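C3-degrading proteinase (CppA protein) (Streptococcus pneumoniae, PDB 3E0R) is a putative C3-degrading proteinase, named for cleavage of complement component C3, although its sequence families belong to the glyoxalase clan. Local coordinates at residues 26-29 with 30-34. Residues are numbered along the deposited sequence; the frame is centred on the assembly and turned at random.
Sequences TFYI and ETLGM
Thr26 O accepts the backbone N-H of Thr31, at 2.9 Å from Thr31 N. This i to i+5 bond marks a wider, pi-type turn near the end of helix 21-31. On the outer side, Thr26 CG2 lies 3.7 Å from Glu30 CG. Thr26 OG1 turns back to bond to Lys22 O.

Phe27 O takes the N-H of Leu32, again five residues on, at 2.8 Å from Leu32 N and almost in line with the carbonyl. A weak second bond comes from Thr31 N. The Phe27 side chain leaves the backbone away from 30-34, but with CG anti to the backbone N (chi1 178°) its ring comes back toward Leu32, with CE2 3.7 Å from Leu32 CD1. Leu32 CG sits over one face of the Phe27 ring.

This helix packs on strands of both mixed sheets, within the CppA N-terminal family region of the glyoxalase clan. Phe27 touches Ile111, Leu32 touches Phe109 and Ile121, and Tyr28 reaches Leu55 and Ile119.

Tyr28 CD1 is 4.0 Å from Met34 SE, an oblique Met-aromatic contact made by a selenomethionine. The two side chains run alongside each other. Tyr28 O accepts Met34 N at 3.0 Å, in the carbonyl plane.

Ile29 O receives Gly33 N at 3.1 Å, with the donor above the carbonyl plane. Gly33 has positive phi (94°) and breaks the helical path. The chain then turns back, and Ile29 CA makes a C-H...O contact with Met34 O.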
loop_
_atom_site.group_PDB
_atom_site.type_symbol
_atom_site.label_atom_id
_atom_site.label_comp_id
_atom_site.label_asym_id
_atom_site.label_seq_id
_atom_site.Cartn_x
_atom_site.Cartn_y
_atom_site.Cartn_z
ATOM N N THR A 26 -13.310 -1.180 -8.741
ATOM C CA THR A 26 -13.500 -2.423 -9.458
ATOM C C THR A 26 -12.308 -3.342 -9.294
ATOM O O THR A 26 -12.461 -4.557 -9.282
ATOM C CB THR A 26 -13.735 -2.176 -10.957
ATOM O OG1 THR A 26 -14.707 -1.139 -11.104
ATOM C CG2 THR A 26 -14.229 -3.428 -11.652
ATOM N N PHE A 27 -11.128 -2.742 -9.178
ATOM C CA PHE A 27 -9.858 -3.472 -9.124
ATOM C C PHE A 27 -9.651 -4.046 -7.717
ATOM O O PHE A 27 -9.502 -5.259 -7.538
ATOM C CB PHE A 27 -8.688 -2.534 -9.558
ATOM C CG PHE A 27 -7.340 -3.166 -9.489
ATOM C CD1 PHE A 27 -6.959 -4.128 -10.423
ATOM C CD2 PHE A 27 -6.458 -2.825 -8.494
ATOM C CE1 PHE A 27 -5.722 -4.731 -10.357
ATOM C CE2 PHE A 27 -5.223 -3.423 -8.411
ATOM C CZ PHE A 27 -4.839 -4.352 -9.332
ATOM N N TYR A 28 -9.717 -3.171 -6.723
ATOM C CA TYR A 28 -9.324 -3.557 -5.370
ATOM C C TYR A 28 -10.389 -4.395 -4.665
ATOM O O TYR A 28 -10.078 -5.353 -3.934
ATOM C CB TYR A 28 -8.984 -2.325 -4.580
ATOM C CG TYR A 28 -7.626 -1.793 -4.912
ATOM C CD1 TYR A 28 -6.490 -2.428 -4.440
ATOM C CD2 TYR A 28 -7.467 -0.598 -5.631
ATOM C CE1 TYR A 28 -5.203 -1.925 -4.734
ATOM C CE2 TYR A 28 -6.174 -0.077 -5.926
ATOM C CZ TYR A 28 -5.062 -0.768 -5.484
ATOM O OH TYR A 28 -3.826 -0.273 -5.744
ATOM N N ILE A 29 -11.642 -4.079 -4.979
ATOM C CA ILE A 29 -12.777 -4.752 -4.372
ATOM C C ILE A 29 -13.161 -5.937 -5.222
ATOM O O ILE A 29 -13.087 -7.067 -4.762
ATOM C CB ILE A 29 -14.009 -3.802 -4.167
ATOM C CG1 ILE A 29 -13.664 -2.691 -3.182
ATOM C CG2 ILE A 29 -15.204 -4.572 -3.631
ATOM C CD1 ILE A 29 -14.551 -1.498 -3.309
ATOM N N GLU A 30 -13.544 -5.681 -6.474
ATOM C CA GLU A 30 -14.090 -6.745 -7.293
ATOM C C GLU A 30 -12.995 -7.707 -7.692
ATOM O O GLU A 30 -13.161 -8.922 -7.598
ATOM C CB GLU A 30 -14.829 -6.259 -8.547
ATOM C CG GLU A 30 -15.404 -4.842 -8.491
ATOM C CD GLU A 30 -16.908 -4.744 -8.354
ATOM O OE1 GLU A 30 -17.583 -4.948 -9.391
ATOM O OE2 GLU A 30 -17.383 -4.399 -7.234
ATOM N N THR A 31 -11.872 -7.193 -8.146
ATOM C CA THR A 31 -10.849 -8.087 -8.685
ATOM C C THR A 31 -10.105 -8.729 -7.505
ATOM O O THR A 31 -10.120 -9.971 -7.373
ATOM C CB THR A 31 -9.967 -7.369 -9.753
ATOM O OG1 THR A 31 -10.840 -6.818 -10.759
ATOM C CG2 THR A 31 -8.947 -8.326 -10.425
ATOM N N LEU A 32 -9.566 -7.906 -6.596
ATOM C CA LEU A 32 -8.664 -8.424 -5.568
ATOM C C LEU A 32 -9.324 -9.009 -4.329
ATOM O O LEU A 32 -8.701 -9.776 -3.620
ATOM C CB LEU A 32 -7.605 -7.373 -5.182
ATOM C CG LEU A 32 -6.591 -7.007 -6.304
ATOM C CD1 LEU A 32 -5.495 -6.051 -5.756
ATOM C CD2 LEU A 32 -6.028 -8.251 -6.999
ATOM N N GLY A 33 -10.574 -8.668 -4.067
ATOM C CA GLY A 33 -11.300 -9.232 -2.932
ATOM C C GLY A 33 -11.270 -8.437 -1.637
ATOM O O GLY A 33 -11.642 -8.961 -0.590
HETATM N N MSE A 34 -10.829 -7.181 -1.694
HETATM C CA MSE A 34 -10.887 -6.271 -0.522
HETATM C C MSE A 34 -12.303 -5.725 -0.214
HETATM O O MSE A 34 -13.163 -5.621 -1.065
HETATM C CB MSE A 34 -9.926 -5.086 -0.708
HETATM C CG MSE A 34 -8.484 -5.521 -1.026
HETATM SE SE MSE A 34 -7.211 -4.061 -0.905
HETATM C CE MSE A 34 -5.538 -4.971 -1.474
#